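Local structure of transcriptional regulator ComR (Streptococcus vestibularis F0396, 6HU8) at residues Y79-R84 with Y108-D113; N83-F88 with D102-V107; K87-T90 with E95-K98; L126-S131 with E136-V141; K156-N161 with L192-P197. The protein regulates competence in response to a signalling peptide as a member of the RNPP family, probably binding DNA through a helix-turn-helix domain. All coordinates share one frame; numbering follows the deposited sequence.

Overall arrangement
All five contacts lie within the tetratricopeptide-like region, and their chemistry changes with their place in it. Interactions 1, 2 and 3 follow one helical hairpin, 76-87 with 94-111, from a sulfur-aromatic contact at the surface, through a partly buried aliphatic centre, to an arginine-carbonyl contact at the connecting loop, again at the surface. Interaction 4 ties helix 117-131 to the start of helix 139-152 by charge and amide groups, and Leu126 and Leu130 of its first helix pack on Leu85 and Ile104 of interaction 2. Interaction 5, on the opposite side of the chain's centre from interaction 4, joins two loops through a buried glutamine; Asn161 reaches Lys82 of interaction 1.

Interaction 1 (Y79-R84 with Y108-D113)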
# COMPACT_ATOMS: atom_id res chain seq x y z
N TYR A 79 0.76 -2.37 16.78
CA TYR A 79 -0.28 -1.74 15.99
C TYR A 79 -0.32 -0.24 16.24
O TYR A 79 -0.59 0.52 15.33
CB TYR A 79 -1.64 -2.36 16.29
CG TYR A 79 -1.75 -3.77 15.77
CD1 TYR A 79 -1.75 -4.01 14.41
CD2 TYR A 79 -1.81 -4.85 16.64
CE1 TYR A 79 -1.83 -5.29 13.92
CE2 TYR A 79 -1.90 -6.14 16.16
CZ TYR A 79 -1.90 -6.35 14.80
OH TYR A 79 -1.99 -7.63 14.30
N GLU A 80 -0.04 0.20 17.46
CA GLU A 80 -0.04 1.63 17.76
C GLU A 80 1.07 2.34 17.00
O GLU A 80 0.86 3.42 16.44
CB GLU A 80 0.12 1.88 19.26
CG GLU A 80 -1.05 1.39 20.10
CD GLU A 80 -0.71 1.35 21.59
OE1 GLU A 80 0.18 2.11 22.03
OE2 GLU A 80 -1.34 0.54 22.32
N MET A 81 2.25 1.72 16.97
CA MET A 81 3.39 2.32 16.28
C MET A 81 3.23 2.25 14.76
O MET A 81 3.62 3.18 14.05
CB MET A 81 4.68 1.64 16.69
CG MET A 81 5.02 1.84 18.16
SD MET A 81 6.51 0.97 18.65
CE MET A 81 7.75 1.83 17.69
N LYS A 82 2.65 1.15 14.27
CA LYS A 82 2.31 1.06 12.85
C LYS A 82 1.31 2.13 12.47
O LYS A 82 1.45 2.81 11.45
CB LYS A 82 1.76 -0.33 12.49
CG LYS A 82 1.41 -0.52 11.01
CD LYS A 82 0.75 -1.90 10.75
CE LYS A 82 0.35 -2.11 9.28
NZ LYS A 82 -0.41 -3.39 9.06
N ASN A 83 0.29 2.30 13.31
CA ASN A 83 -0.71 3.33 13.06
C ASN A 83 -0.07 4.72 13.02
O ASN A 83 -0.32 5.48 12.09
CB ASN A 83 -1.81 3.28 14.13
CG ASN A 83 -2.99 4.20 13.82
OD1 ASN A 83 -3.69 4.01 12.83
ND2 ASN A 83 -3.22 5.19 14.67
N ARG A 84 0.76 5.05 14.00
CA ARG A 84 1.44 6.35 14.02
C ARG A 84 2.32 6.54 12.78
O ARG A 84 2.30 7.61 12.15
CB ARG A 84 2.29 6.51 15.28
CG ARG A 84 1.49 6.82 16.54
CD ARG A 84 2.38 6.92 17.77
NE ARG A 84 1.76 6.27 18.92
CZ ARG A 84 2.32 5.29 19.62
NH1 ARG A 84 1.68 4.75 20.65
NH2 ARG A 84 3.52 4.84 19.28
N TYR A 108 10.58 -2.13 13.22
CA TYR A 108 11.17 -3.38 12.78
C TYR A 108 12.06 -3.97 13.88
O TYR A 108 11.92 -5.13 14.24
CB TYR A 108 11.97 -3.20 11.49
CG TYR A 108 12.70 -4.47 11.04
CD1 TYR A 108 12.09 -5.40 10.21
CD2 TYR A 108 14.00 -4.71 11.45
CE1 TYR A 108 12.76 -6.54 9.80
CE2 TYR A 108 14.67 -5.84 11.06
CZ TYR A 108 14.05 -6.76 10.24
OH TYR A 108 14.74 -7.88 9.87
N ASN A 109 12.94 -3.15 14.44
CA ASN A 109 13.84 -3.61 15.49
C ASN A 109 13.11 -4.15 16.72
O ASN A 109 13.56 -5.12 17.35
CB ASN A 109 14.77 -2.48 15.91
CG ASN A 109 15.83 -2.20 14.87
OD1 ASN A 109 16.26 -3.10 14.14
ND2 ASN A 109 16.28 -0.95 14.81
N GLN A 110 11.97 -3.54 17.04
CA GLN A 110 11.22 -3.91 18.23
C GLN A 110 10.34 -5.14 18.06
O GLN A 110 9.97 -5.76 19.05
CB GLN A 110 10.35 -2.74 18.68
CG GLN A 110 11.13 -1.52 19.15
CD GLN A 110 10.26 -0.52 19.89
OE1 GLN A 110 9.53 -0.88 20.82
NE2 GLN A 110 10.32 0.74 19.48
N PHE A 111 9.99 -5.49 16.82
CA PHE A 111 8.96 -6.50 16.61
C PHE A 111 9.21 -7.52 15.51
O PHE A 111 8.41 -8.43 15.34
CB PHE A 111 7.62 -5.82 16.33
CG PHE A 111 7.12 -5.00 17.48
CD1 PHE A 111 6.61 -5.61 18.61
CD2 PHE A 111 7.19 -3.62 17.44
CE1 PHE A 111 6.16 -4.86 19.68
CE2 PHE A 111 6.74 -2.86 18.51
CZ PHE A 111 6.23 -3.48 19.63
N PHE A 112 10.31 -7.38 14.77
CA PHE A 112 10.52 -8.19 13.57
C PHE A 112 10.36 -9.70 13.82
O PHE A 112 10.03 -10.46 12.89
CB PHE A 112 11.91 -7.93 12.98
CG PHE A 112 13.01 -8.66 13.70
CD1 PHE A 112 13.60 -8.12 14.83
CD2 PHE A 112 13.44 -9.90 13.25
CE1 PHE A 112 14.59 -8.80 15.50
CE2 PHE A 112 14.44 -10.59 13.90
CZ PHE A 112 15.02 -10.04 15.03
N ASP A 113 10.60 -10.14 15.05
CA ASP A 113 10.64 -11.57 15.33
C ASP A 113 9.27 -12.15 15.68
O ASP A 113 9.13 -13.36 15.83
CB ASP A 113 11.65 -11.90 16.45
CG ASP A 113 12.12 -13.37 16.40
OD1 ASP A 113 12.22 -13.92 15.28
OD2 ASP A 113 12.36 -13.99 17.46
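Met81 meets Gln110 and Phe111 with the end of its side chain, offering sulfur to one and methyl to the other. Its bend at the last torsion (chi3 66°) turns CE aside from the run of the chain, so that SD is left to face the aromatic ring while CE comes up to the amide. The sulfur lies at the rim of the Phe111 ring and near its plane: SD is 3.8 Å from Phe111 CE2 and 5.2 Å from the ring centroid, in a direction 87° off the ring normal. This is a Met-aromatic contact of the edge type, in which the sulfur faces the ring hydrogens and not the pi cloud. The Gln110 side chain runs roughly perpendicular to that of Met81, and Met81 CE is 3.3 Å from Gln110 NE2. No hydrogen bond crosses the contact; the amide nitrogen of Gln110 instead donates to Asp106 OD1, one turn earlier in its own helix, which holds the amide near the methyl. Met81 also touches Asp106 and Val107, extending the contact along helix 94-111. Helix 76-87 thus rests against the C-terminal part of its hairpin partner, while Tyr108 packs on Leu120 and Leu123 of helix 117-131.

Interaction 2 (N83-F88 with D102-V107)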
# COMPACT_ATOMS: atom_id res chain seq x y z
N ASN A 83 0.29 2.30 13.31
CA ASN A 83 -0.71 3.33 13.06
C ASN A 83 -0.07 4.72 13.02
O ASN A 83 -0.32 5.48 12.09
CB ASN A 83 -1.81 3.28 14.13
CG ASN A 83 -2.99 4.20 13.82
OD1 ASN A 83 -3.69 4.01 12.83
ND2 ASN A 83 -3.22 5.19 14.67
N ARG A 84 0.76 5.05 14.00
CA ARG A 84 1.44 6.35 14.02
C ARG A 84 2.32 6.54 12.78
O ARG A 84 2.30 7.61 12.15
CB ARG A 84 2.29 6.51 15.28
CG ARG A 84 1.49 6.82 16.54
CD ARG A 84 2.38 6.92 17.77
NE ARG A 84 1.76 6.27 18.92
CZ ARG A 84 2.32 5.29 19.62
NH1 ARG A 84 1.68 4.75 20.65
NH2 ARG A 84 3.52 4.84 19.28
N LEU A 85 3.07 5.50 12.43
CA LEU A 85 3.93 5.48 11.24
C LEU A 85 3.20 5.79 9.93
O LEU A 85 3.63 6.64 9.15
CB LEU A 85 4.63 4.10 11.13
CG LEU A 85 5.19 3.72 9.75
CD1 LEU A 85 6.28 4.69 9.33
CD2 LEU A 85 5.72 2.27 9.70
N ILE A 86 2.10 5.08 9.68
CA ILE A 86 1.36 5.21 8.44
C ILE A 86 0.67 6.56 8.32
O ILE A 86 0.50 7.09 7.22
CB ILE A 86 0.32 4.08 8.31
CG1 ILE A 86 1.03 2.72 8.28
CG2 ILE A 86 -0.56 4.26 7.06
CD1 ILE A 86 0.15 1.57 7.87
N LYS A 87 0.28 7.12 9.47
CA LYS A 87 -0.41 8.41 9.56
C LYS A 87 0.53 9.60 9.34
O LYS A 87 0.09 10.72 9.06
CB LYS A 87 -1.09 8.55 10.93
CG LYS A 87 -2.52 8.06 10.95
CD LYS A 87 -2.99 7.73 12.37
CE LYS A 87 -2.95 8.93 13.30
NZ LYS A 87 -3.56 8.55 14.60
N PHE A 88 1.83 9.35 9.48
CA PHE A 88 2.88 10.37 9.39
C PHE A 88 3.12 10.83 7.93
O PHE A 88 3.63 10.06 7.11
CB PHE A 88 4.16 9.79 10.00
CG PHE A 88 5.22 10.81 10.31
CD1 PHE A 88 6.01 11.35 9.31
CD2 PHE A 88 5.45 11.19 11.63
CE1 PHE A 88 6.99 12.28 9.61
CE2 PHE A 88 6.43 12.12 11.93
CZ PHE A 88 7.20 12.66 10.92
N ASP A 102 13.18 6.45 10.23
CA ASP A 102 13.62 6.09 11.57
C ASP A 102 12.52 5.38 12.34
O ASP A 102 12.79 4.48 13.13
CB ASP A 102 14.09 7.32 12.35
CG ASP A 102 15.47 7.79 11.91
OD1 ASP A 102 16.20 6.99 11.28
OD2 ASP A 102 15.82 8.96 12.20
N LEU A 103 11.27 5.75 12.08
CA LEU A 103 10.15 5.10 12.77
C LEU A 103 10.03 3.66 12.31
O LEU A 103 9.83 2.76 13.12
CB LEU A 103 8.85 5.85 12.52
CG LEU A 103 8.82 7.24 13.14
CD1 LEU A 103 7.57 7.99 12.74
CD2 LEU A 103 8.95 7.16 14.67
N ILE A 104 10.17 3.45 11.01
CA ILE A 104 10.12 2.13 10.41
C ILE A 104 11.21 1.25 10.99
O ILE A 104 10.95 0.12 11.38
CB ILE A 104 10.29 2.20 8.87
CG1 ILE A 104 9.12 2.95 8.25
CG2 ILE A 104 10.44 0.78 8.26
CD1 ILE A 104 9.42 3.50 6.89
N GLU A 105 12.42 1.78 11.02
CA GLU A 105 13.56 1.05 11.58
C GLU A 105 13.30 0.64 13.02
O GLU A 105 13.62 -0.49 13.43
CB GLU A 105 14.82 1.91 11.49
CG GLU A 105 16.02 1.31 12.19
CD GLU A 105 17.28 2.11 11.92
OE1 GLU A 105 17.53 2.44 10.74
OE2 GLU A 105 18.02 2.41 12.88
N ASP A 106 12.70 1.56 13.76
CA ASP A 106 12.41 1.37 15.17
C ASP A 106 11.40 0.22 15.36
O ASP A 106 11.64 -0.71 16.13
CB ASP A 106 11.87 2.68 15.75
CG ASP A 106 11.87 2.71 17.26
OD1 ASP A 106 12.40 1.75 17.87
OD2 ASP A 106 11.35 3.69 17.83
N VAL A 107 10.29 0.30 14.64
CA VAL A 107 9.25 -0.73 14.70
C VAL A 107 9.81 -2.09 14.30
O VAL A 107 9.53 -3.09 14.97
CB VAL A 107 8.06 -0.40 13.79
CG1 VAL A 107 7.05 -1.53 13.81
CG2 VAL A 107 7.41 0.92 14.20
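Helices 76-87 and 94-111 run antiparallel here and come close, with Leu85 CA only 6.4 Å from Leu103 CA. Such an approach is filled by apolar side chains, aliphatic but for Phe88, and Leu85 has the largest share. With CG swung opposite the backbone nitrogen (chi1 160°), its forked end straddles the side chain of Ile104: CD1 lies 3.5 Å from Ile104 CG1, and Leu85 CD2 is 3.8 Å from the same carbon. The methylene of Ile104, not its terminal methyl, therefore takes the tightest packing. Leu103 comes in alongside, with its CB 4.3 Å from Leu85 CD1. Its own CD1 reaches on to Phe88, just past the end of the first helix, and stops 4.0 Å from Phe88 CD2; the leucine and phenylalanine side chains meet at about a right angle. The group has no hydrogen bond across it and depends on fit and on the exclusion of water. From a third side, Leu126 of helix 117-131 packs on both Leu85 and Ile104, while Leu123 touches Leu85 and Leu130 touches Ile104. An antiparallel helix pair closed by apolar side chains, with the next helix packed on it, is consistent with the tetratricopeptide-like helical array of this family.

Interaction 3 (K87-T90 with E95-K98); sequences KFPT and ERVK
The turn that closes the hairpin between helices 76-87 and 94-111 is fastened by Arg96, which reaches back from the first turn of the second helix to the carbonyl of Pro89. The arginine bends at chi3 (77°), and this brings the side of its guanidinium group round to the loop. Arg96 NE donates to Pro89 O at 2.7 Å, and Arg96 NH2 adds a weak second bond to the same oxygen at 3.0 Å. Pro89 O lies close to the guanidinium plane, at its edge, whereas NE stands 37° out of the carbonyl plane and misses the lone-pair direction. The proline ring sits beside the same group, its CG 3.3 Å from Arg96 NH2. Beside this polar link the contacts are van der Waals ones. Thr90 lays its methyl over the helix backbone, CG2 being 3.6 Å from Val97 N, and its CB is 3.8 Å from Val97 CG2. Phe88 approaches with CE1, 3.7 Å from Arg96 O; its ring plane is inclined by 48° to the guanidinium plane. Phe88 and Thr90 thus rest on the backbone and side chains of Arg96 and Val97, while Pro89 meets the arginine side chain. Outside the pair, Phe88 O accepts from Lys100 NZ, and Arg96 N donates to Asp93 OD1. On its other flanks the turn meets different parts of the fold: Val97 and Thr90 touch Leu130 of helix 117-131, Pro89 touches Tyr245, and Lys87 packs on Asp200 and Ala201 of helix 200-219.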
# COMPACT_ATOMS: atom_id res chain seq x y z
N LYS A 87 0.28 7.12 9.47
CA LYS A 87 -0.41 8.41 9.56
C LYS A 87 0.53 9.60 9.34
O LYS A 87 0.09 10.72 9.06
CB LYS A 87 -1.09 8.55 10.93
CG LYS A 87 -2.52 8.06 10.95
CD LYS A 87 -2.99 7.73 12.37
CE LYS A 87 -2.95 8.93 13.30
NZ LYS A 87 -3.56 8.55 14.60
N PHE A 88 1.83 9.35 9.48
CA PHE A 88 2.88 10.37 9.39
C PHE A 88 3.12 10.83 7.93
O PHE A 88 3.63 10.06 7.11
CB PHE A 88 4.16 9.79 10.00
CG PHE A 88 5.22 10.81 10.31
CD1 PHE A 88 6.01 11.35 9.31
CD2 PHE A 88 5.45 11.19 11.63
CE1 PHE A 88 6.99 12.28 9.61
CE2 PHE A 88 6.43 12.12 11.93
CZ PHE A 88 7.20 12.66 10.92
N PRO A 89 2.74 12.09 7.60
CA PRO A 89 3.01 12.57 6.24
C PRO A 89 4.41 13.16 6.10
O PRO A 89 4.99 13.59 7.10
CB PRO A 89 1.94 13.64 6.04
CG PRO A 89 1.79 14.23 7.41
CD PRO A 89 2.03 13.09 8.40
N THR A 90 4.96 13.17 4.89
CA THR A 90 6.28 13.75 4.68
C THR A 90 6.23 14.94 3.73
O THR A 90 7.06 15.84 3.82
CB THR A 90 7.27 12.72 4.12
OG1 THR A 90 6.70 12.11 2.95
CG2 THR A 90 7.58 11.65 5.15
N GLU A 95 13.51 16.01 5.71
CA GLU A 95 13.72 15.84 7.14
C GLU A 95 12.60 14.98 7.76
O GLU A 95 12.81 14.23 8.72
CB GLU A 95 13.82 17.19 7.86
CG GLU A 95 13.62 17.10 9.37
CD GLU A 95 14.60 17.95 10.14
OE1 GLU A 95 15.14 18.92 9.56
OE2 GLU A 95 14.84 17.65 11.34
N ARG A 96 11.40 15.10 7.18
CA ARG A 96 10.27 14.26 7.58
C ARG A 96 10.47 12.83 7.07
O ARG A 96 10.19 11.86 7.77
CB ARG A 96 8.95 14.83 7.05
CG ARG A 96 8.55 16.17 7.66
CD ARG A 96 7.20 16.65 7.12
NE ARG A 96 6.08 15.94 7.73
CZ ARG A 96 5.21 16.48 8.58
NH1 ARG A 96 5.33 17.76 8.92
NH2 ARG A 96 4.22 15.75 9.08
N VAL A 97 10.96 12.72 5.84
CA VAL A 97 11.26 11.42 5.25
C VAL A 97 12.23 10.65 6.14
O VAL A 97 12.03 9.47 6.40
CB VAL A 97 11.85 11.58 3.83
CG1 VAL A 97 12.41 10.24 3.34
CG2 VAL A 97 10.79 12.10 2.88
N LYS A 98 13.26 11.33 6.64
CA LYS A 98 14.19 10.70 7.56
C LYS A 98 13.50 10.27 8.85
O LYS A 98 13.77 9.19 9.38
CB LYS A 98 15.35 11.65 7.89
CG LYS A 98 16.27 11.12 8.98
CD LYS A 98 16.57 12.18 10.01
CE LYS A 98 17.36 11.64 11.19
NZ LYS A 98 16.49 11.27 12.34

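Interaction 4 (L126-S131 with E136-V141)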
# COMPACT_ATOMS: atom_id res chain seq x y z
N LEU A 126 7.08 0.51 2.57
CA LEU A 126 7.23 1.88 3.03
C LEU A 126 8.67 2.34 2.93
O LEU A 126 8.95 3.45 2.47
CB LEU A 126 6.74 2.01 4.48
CG LEU A 126 5.24 1.85 4.68
CD1 LEU A 126 4.93 1.71 6.16
CD2 LEU A 126 4.51 3.05 4.09
N GLU A 127 9.59 1.48 3.35
CA GLU A 127 11.00 1.82 3.36
C GLU A 127 11.55 1.97 1.94
O GLU A 127 12.26 2.93 1.66
CB GLU A 127 11.80 0.77 4.12
CG GLU A 127 13.24 1.17 4.40
CD GLU A 127 14.08 0.01 4.91
OE1 GLU A 127 14.73 0.18 5.96
OE2 GLU A 127 14.10 -1.05 4.26
N ASN A 128 11.21 1.03 1.06
CA ASN A 128 11.69 1.06 -0.32
C ASN A 128 11.20 2.32 -1.06
O ASN A 128 12.00 3.06 -1.62
CB ASN A 128 11.28 -0.21 -1.06
CG ASN A 128 12.16 -1.42 -0.72
OD1 ASN A 128 13.09 -1.31 0.08
ND2 ASN A 128 11.88 -2.57 -1.33
N ILE A 129 9.90 2.57 -1.04
CA ILE A 129 9.34 3.75 -1.68
C ILE A 129 9.92 5.04 -1.09
O ILE A 129 10.43 5.88 -1.82
CB ILE A 129 7.79 3.80 -1.58
CG1 ILE A 129 7.16 2.63 -2.34
CG2 ILE A 129 7.24 5.13 -2.12
CD1 ILE A 129 5.66 2.51 -2.17
N LEU A 130 9.86 5.19 0.24
CA LEU A 130 10.36 6.39 0.91
C LEU A 130 11.83 6.68 0.62
O LEU A 130 12.26 7.83 0.65
CB LEU A 130 10.19 6.28 2.42
CG LEU A 130 8.82 6.61 3.01
CD1 LEU A 130 8.74 6.03 4.42
CD2 LEU A 130 8.57 8.11 3.04
N SER A 131 12.60 5.63 0.33
CA SER A 131 14.03 5.79 0.10
C SER A 131 14.40 5.72 -1.39
O SER A 131 15.56 5.89 -1.75
CB SER A 131 14.81 4.73 0.87
OG SER A 131 14.66 3.46 0.24
N GLU A 136 13.92 -3.93 -8.05
CA GLU A 136 14.77 -5.01 -8.55
C GLU A 136 15.93 -5.33 -7.61
O GLU A 136 16.44 -6.45 -7.59
CB GLU A 136 15.31 -4.68 -9.94
CG GLU A 136 14.24 -4.53 -11.01
CD GLU A 136 14.05 -3.08 -11.45
OE1 GLU A 136 13.81 -2.22 -10.57
OE2 GLU A 136 14.15 -2.80 -12.67
N GLU A 137 16.35 -4.33 -6.83
CA GLU A 137 17.46 -4.49 -5.89
C GLU A 137 17.11 -5.44 -4.76
O GLU A 137 17.99 -5.90 -4.03
CB GLU A 137 17.87 -3.13 -5.29
CG GLU A 137 18.73 -2.26 -6.20
CD GLU A 137 19.52 -1.19 -5.44
OE1 GLU A 137 19.01 -0.66 -4.41
OE2 GLU A 137 20.65 -0.89 -5.86
N ARG A 138 15.81 -5.72 -4.61
CA ARG A 138 15.33 -6.51 -3.48
C ARG A 138 14.49 -7.73 -3.88
O ARG A 138 13.30 -7.79 -3.58
CB ARG A 138 14.50 -5.61 -2.56
CG ARG A 138 15.22 -4.35 -2.17
CD ARG A 138 15.80 -4.46 -0.78
NE ARG A 138 14.99 -3.71 0.18
CZ ARG A 138 14.58 -4.18 1.35
NH1 ARG A 138 14.91 -5.42 1.72
NH2 ARG A 138 13.85 -3.41 2.16
N PRO A 139 15.13 -8.72 -4.55
CA PRO A 139 14.46 -9.92 -5.06
C PRO A 139 13.69 -10.71 -3.99
O PRO A 139 12.65 -11.29 -4.30
CB PRO A 139 15.62 -10.77 -5.61
CG PRO A 139 16.82 -10.29 -4.87
CD PRO A 139 16.59 -8.81 -4.69
N LYS A 140 14.21 -10.74 -2.76
CA LYS A 140 13.55 -11.49 -1.71
C LYS A 140 12.24 -10.80 -1.34
O LYS A 140 11.23 -11.45 -1.09
CB LYS A 140 14.45 -11.65 -0.50
CG LYS A 140 15.80 -12.29 -0.81
CD LYS A 140 16.55 -12.72 0.45
CE LYS A 140 16.02 -12.00 1.70
NZ LYS A 140 16.49 -12.65 2.96
N VAL A 141 12.25 -9.48 -1.34
CA VAL A 141 11.04 -8.70 -1.13
C VAL A 141 10.11 -8.89 -2.32
O VAL A 141 8.89 -9.05 -2.17
CB VAL A 141 11.38 -7.21 -0.95
CG1 VAL A 141 10.12 -6.36 -0.98
CG2 VAL A 141 12.16 -7.01 0.34
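Two successive bends in Arg138, at chi2 (-101°) and chi3 (-104°), carry its guanidinium group from the N-cap position of helix 139-152 across to Asn128 and Glu127. It arrives side-on: NE and NH2 both donate to the single oxygen of the asparagine amide, each at 3.1 Å from Asn128 OD1. The bond from NE lies in the carbonyl plane, on a lone pair, while NH2 is tilted from that plane. The two flat groups are turned well away from coplanarity, with 74° between their planes. NH2 has a further partner in Glu127, reached by an extended side chain, and the salt bridge from Arg138 NH2 to Glu127 OE2 measures 3.2 Å. Val141, a turn further on, places CG2 above one face of the guanidinium, toward its rim, and also approaches the amide, its CG1 4.2 Å from Asn128 ND2. The orientation of the buried amide is fixed from its other end, where ND2 bonds to Tyr168 OH of helix 160-173. Asp124 makes a second salt bridge to Arg138 NH2. With two carboxylates and an amide oxygen around it, the arginine's positive charge is probably well compensated, and the amide and guanidinium probably limit each other's rotation.

Interaction 5 (K156-N161 with L192-P197)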
# COMPACT_ATOMS: atom_id res chain seq x y z
N LYS A 156 -12.17 -7.83 -3.30
CA LYS A 156 -13.10 -6.74 -3.56
C LYS A 156 -12.95 -5.66 -2.50
O LYS A 156 -13.16 -4.48 -2.78
CB LYS A 156 -14.54 -7.26 -3.62
CG LYS A 156 -14.88 -7.98 -4.92
CD LYS A 156 -16.39 -8.16 -5.11
CE LYS A 156 -16.71 -8.91 -6.41
NZ LYS A 156 -16.38 -10.37 -6.34
N LYS A 157 -12.57 -6.06 -1.30
CA LYS A 157 -12.39 -5.13 -0.19
C LYS A 157 -10.92 -5.15 0.24
O LYS A 157 -10.38 -6.21 0.56
CB LYS A 157 -13.32 -5.50 0.97
CG LYS A 157 -13.32 -4.51 2.12
CD LYS A 157 -14.27 -4.95 3.23
CE LYS A 157 -14.42 -3.89 4.32
NZ LYS A 157 -15.17 -4.40 5.51
N PHE A 158 -10.29 -3.99 0.24
CA PHE A 158 -8.85 -3.86 0.53
C PHE A 158 -8.62 -3.44 1.97
O PHE A 158 -9.28 -2.53 2.46
CB PHE A 158 -8.19 -2.82 -0.39
CG PHE A 158 -8.19 -3.18 -1.86
CD1 PHE A 158 -8.00 -4.49 -2.27
CD2 PHE A 158 -8.39 -2.20 -2.82
CE1 PHE A 158 -8.00 -4.82 -3.61
CE2 PHE A 158 -8.38 -2.52 -4.17
CZ PHE A 158 -8.19 -3.83 -4.56
N SER A 159 -7.65 -4.07 2.63
CA SER A 159 -7.18 -3.64 3.94
C SER A 159 -6.08 -2.60 3.78
O SER A 159 -5.63 -2.33 2.66
CB SER A 159 -6.63 -4.83 4.73
OG SER A 159 -5.52 -5.40 4.04
N THR A 160 -5.59 -2.08 4.89
CA THR A 160 -4.48 -1.14 4.84
C THR A 160 -3.26 -1.83 4.25
O THR A 160 -2.63 -1.27 3.35
CB THR A 160 -4.14 -0.56 6.23
OG1 THR A 160 -5.30 0.06 6.77
CG2 THR A 160 -3.04 0.48 6.11
N ASN A 161 -2.94 -3.04 4.71
CA ASN A 161 -1.82 -3.77 4.10
C ASN A 161 -2.03 -3.98 2.60
O ASN A 161 -1.08 -3.84 1.81
CB ASN A 161 -1.58 -5.15 4.77
CG ASN A 161 -1.01 -5.03 6.16
OD1 ASN A 161 -0.51 -3.98 6.56
ND2 ASN A 161 -1.08 -6.13 6.91
N LEU A 192 -11.14 2.60 -6.58
CA LEU A 192 -12.17 3.62 -6.68
C LEU A 192 -13.48 3.24 -5.97
O LEU A 192 -14.27 4.13 -5.62
CB LEU A 192 -12.45 3.94 -8.15
CG LEU A 192 -11.37 4.78 -8.82
CD1 LEU A 192 -11.67 4.97 -10.31
CD2 LEU A 192 -11.23 6.12 -8.10
N LYS A 193 -13.71 1.96 -5.74
CA LYS A 193 -14.96 1.51 -5.11
C LYS A 193 -14.83 1.26 -3.61
O LYS A 193 -15.81 0.86 -2.96
CB LYS A 193 -15.47 0.24 -5.77
CG LYS A 193 -15.94 0.39 -7.21
CD LYS A 193 -16.35 -0.98 -7.76
CE LYS A 193 -16.77 -0.92 -9.22
NZ LYS A 193 -17.37 -2.23 -9.61
N GLN A 194 -13.65 1.49 -3.04
CA GLN A 194 -13.46 1.23 -1.61
C GLN A 194 -14.29 2.20 -0.78
O GLN A 194 -14.35 3.40 -1.07
CB GLN A 194 -11.98 1.34 -1.23
CG GLN A 194 -11.10 0.27 -1.89
CD GLN A 194 -11.61 -1.14 -1.64
OE1 GLN A 194 -11.66 -1.59 -0.50
NE2 GLN A 194 -12.00 -1.83 -2.71
N ASN A 195 -14.94 1.66 0.24
CA ASN A 195 -15.61 2.51 1.21
C ASN A 195 -14.58 3.42 1.85
O ASN A 195 -13.42 3.05 1.98
CB ASN A 195 -16.34 1.67 2.27
CG ASN A 195 -16.90 2.54 3.39
OD1 ASN A 195 -17.75 3.41 3.16
ND2 ASN A 195 -16.42 2.31 4.61
N ILE A 196 -15.01 4.62 2.24
CA ILE A 196 -14.14 5.54 2.95
C ILE A 196 -14.56 5.57 4.42
O ILE A 196 -15.61 6.10 4.76
CB ILE A 196 -14.19 6.96 2.34
CG1 ILE A 196 -13.95 6.89 0.82
CG2 ILE A 196 -13.17 7.87 3.01
CD1 ILE A 196 -14.00 8.25 0.13
N PRO A 197 -13.73 4.97 5.31
CA PRO A 197 -14.06 4.82 6.72
C PRO A 197 -13.56 5.96 7.60
O PRO A 197 -12.86 6.85 7.10
CB PRO A 197 -13.33 3.53 7.10
CG PRO A 197 -12.07 3.61 6.27
CD PRO A 197 -12.47 4.30 4.97
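Gln194 pairs its amide with the backbone of Lys156-Phe158 through two hydrogen bonds. Its nitrogen donates to the chain, NE2 lying 2.9 Å from Lys156 O, and its oxygen accepts from it, OE1 lying 2.9 Å from Phe158 N. Both bonds are nearly straight at hydrogen. Lys156 O lies in the amide plane of Gln194, whereas Phe158 N stands 46° out of the same group's carbonyl plane. The two bonds flank Lys157, whose CA is 3.6 Å from Gln194 OE1, much as a residue in a parallel strand bonds to the residues before and after the one opposite. A bend at chi2 (-54°) brings the glutamine amide to this edge. The Phe158 side chain crosses that of Gln194 at about a right angle, CD2 3.6 Å from Gln194 CD, with ring and amide planes 30° apart, which probably shields part of the amide. Further out, Gln194 NE2 also bonds to Arg190 O, at the end of helix 181-192, which uses the amide nitrogen twice. Phe158 is itself seated among Val191, Leu163 and Ile166, and its carbonyl oxygen accepts from Tyr202 OH, while Lys232 NZ bonds to the carbonyl oxygens of Leu192 and Gln194. Ser159 and Asp162 then cap each other's backbone nitrogens, as in a capping box, where helix 160-173 begins. Here a buried side-chain amide bonds to backbone as a neighbouring strand would, linking two inter-helix connections of the tetratricopeptide-like helical array.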